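Local coordinates for protein putative sortase (Streptococcus pneumoniae, PDB 2W1J) that probably acts as a class C sortase, a transpeptidase that links pilin subunits into the pilus fibre on the bacterial surface, at residues C177-M181 / I182-R186. Sequence-based numbering, arbitrary orientation.
Sequences CTPYM and INTHR
Cys177 sits across from Arg186 in a non-hydrogen-bonded antiparallel pair. In the conformer given, its SG lies over one face of the Arg186 guanidinium, offset toward the rim and 3.4 Å from NH1; a second conformer makes this contact provisional. Arg186 reaches there because its chain bends at chi2 (-68°) and folds back. NH1 then donates nearly in the guanidinium plane to Asn183 O and His185 O, while NH2 forms a salt bridge with Asp42, so the group is held from several directions. Thr178 and His185 form the hydrogen-bonded pair: Thr178 O takes His185 N at 2.8 Å, and Thr178 N reaches His185 O from the face opposite NH1. Thr178 CG2 rests against the carbonyl carbon of Arg186. Pro179 follows a cis peptide; Pro179 O accepts from Ile182 N at 2.9 Å and also from Asn183 N. The first of those bonds closes a type II turn through Tyr180 and Met181, where Met181 CG lies over the Tyr180 ring. A water accepts from Met181 N and donates to Asn183 OD1. Thr184 and His185 stand opposite the single Thr178, making a classic beta bulge in a hairpin that, as in other sortases, probably carries the catalytic cysteine (Cys177) and arginine (Arg186).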
loop_
_atom_site.group_PDB
_atom_site.type_symbol
_atom_site.label_atom_id
_atom_site.label_comp_id
_atom_site.label_asym_id
_atom_site.label_seq_id
_atom_site.Cartn_x
_atom_site.Cartn_y
_atom_site.Cartn_z
ATOM N N CYS A 177 -3.922 -12.348 3.043
ATOM C CA CYS A 177 -3.819 -13.722 3.524
ATOM C C CYS A 177 -4.318 -14.708 2.480
ATOM O O CYS A 177 -5.151 -14.370 1.637
ATOM C CB CYS A 177 -4.600 -13.900 4.825
ATOM S SG CYS A 177 -3.893 -12.973 6.191
ATOM N N THR A 178 -3.819 -15.937 2.552
ATOM C CA THR A 178 -4.175 -16.956 1.575
ATOM C C THR A 178 -3.816 -18.322 2.170
ATOM O O THR A 178 -3.085 -18.383 3.157
ATOM C CB THR A 178 -3.414 -16.685 0.254
ATOM O OG1 THR A 178 -4.192 -17.116 -0.867
ATOM C CG2 THR A 178 -2.037 -17.329 0.242
ATOM N N PRO A 179 -4.353 -19.427 1.624
ATOM C CA PRO A 179 -5.441 -19.505 0.652
ATOM C C PRO A 179 -6.725 -18.896 1.204
ATOM O O PRO A 179 -6.873 -18.742 2.418
ATOM C CB PRO A 179 -5.639 -21.015 0.452
ATOM C CG PRO A 179 -4.329 -21.639 0.886
ATOM C CD PRO A 179 -3.842 -20.759 1.997
ATOM N N TYR A 180 -7.641 -18.593 0.295
ATOM C CA TYR A 180 -8.961 -18.094 0.636
ATOM C C TYR A 180 -9.580 -18.971 1.733
ATOM O O TYR A 180 -9.678 -20.196 1.587
ATOM C CB TYR A 180 -9.798 -18.106 -0.648
ATOM C CG TYR A 180 -11.262 -17.755 -0.491
ATOM C CD1 TYR A 180 -11.660 -16.459 -0.202
ATOM C CD2 TYR A 180 -12.246 -18.729 -0.642
ATOM C CE1 TYR A 180 -13.011 -16.134 -0.065
ATOM C CE2 TYR A 180 -13.597 -18.415 -0.518
ATOM C CZ TYR A 180 -13.969 -17.119 -0.218
ATOM O OH TYR A 180 -15.303 -16.808 -0.087
ATOM N N MET A 181 -9.978 -18.339 2.833
ATOM C CA MET A 181 -10.690 -19.023 3.919
ATOM C C MET A 181 -9.856 -20.091 4.606
ATOM O O MET A 181 -10.394 -20.977 5.277
ATOM C CB MET A 181 -12.044 -19.559 3.451
ATOM C CG MET A 181 -12.951 -18.436 3.007
ATOM S SD MET A 181 -13.424 -17.306 4.336
ATOM C CE MET A 181 -14.369 -16.103 3.410
ATOM N N ILE A 182 -8.536 -19.944 4.497
ATOM C CA ILE A 182 -7.593 -20.808 5.195
ATOM C C ILE A 182 -6.569 -19.940 5.934
ATOM O O ILE A 182 -6.375 -20.100 7.145
ATOM C CB ILE A 182 -6.913 -21.798 4.231
ATOM C CG1 ILE A 182 -7.970 -22.680 3.547
ATOM C CG2 ILE A 182 -5.835 -22.619 4.952
ATOM C CD1 ILE A 182 -8.532 -23.772 4.400
ATOM N N ASN A 183 -5.903 -19.040 5.206
ATOM C CA ASN A 183 -5.175 -17.917 5.820
ATOM C C ASN A 183 -3.908 -18.288 6.575
ATOM O O ASN A 183 -3.405 -17.500 7.382
ATOM C CB ASN A 183 -6.099 -17.120 6.741
ATOM C CG ASN A 183 -7.247 -16.488 5.999
ATOM O OD1 ASN A 183 -7.167 -16.221 4.807
ATOM N ND2 ASN A 183 -8.339 -16.230 6.718
ATOM N N THR A 184 -3.354 -19.445 6.252
ATOM C CA THR A 184 -2.129 -19.912 6.888
ATOM C C THR A 184 -0.897 -19.244 6.274
ATOM O O THR A 184 0.184 -19.260 6.876
ATOM C CB THR A 184 -1.994 -21.429 6.708
ATOM O OG1 THR A 184 -2.280 -21.750 5.345
ATOM C CG2 THR A 184 -2.978 -22.178 7.622
ATOM N N HIS A 185 -1.066 -18.660 5.090
ATOM C CA HIS A 185 0.038 -18.107 4.319
ATOM C C HIS A 185 -0.318 -16.703 3.879
ATOM O O HIS A 185 -1.375 -16.182 4.253
ATOM C CB HIS A 185 0.338 -19.021 3.136
ATOM C CG HIS A 185 0.889 -20.345 3.559
ATOM N ND1 HIS A 185 0.088 -21.368 4.020
ATOM C CD2 HIS A 185 2.166 -20.780 3.680
ATOM C CE1 HIS A 185 0.847 -22.396 4.357
ATOM N NE2 HIS A 185 2.112 -22.064 4.165
ATOM N N ARG A 186 0.563 -16.090 3.102
ATOM C CA ARG A 186 0.294 -14.752 2.576
ATOM C C ARG A 186 0.489 -14.763 1.069
ATOM O O ARG A 186 1.379 -15.450 0.550
ATOM C CB ARG A 186 1.211 -13.689 3.204
ATOM C CG ARG A 186 1.228 -13.710 4.737
ATOM C CD ARG A 186 -0.094 -13.281 5.343
ATOM N NE ARG A 186 -0.089 -13.362 6.807
ATOM C CZ ARG A 186 -0.729 -14.273 7.532
ATOM N NH1 ARG A 186 -1.435 -15.235 6.949
ATOM N NH2 ARG A 186 -0.658 -14.223 8.861
HETATM O O HOH W 1 -9.447 -15.663 3.491
#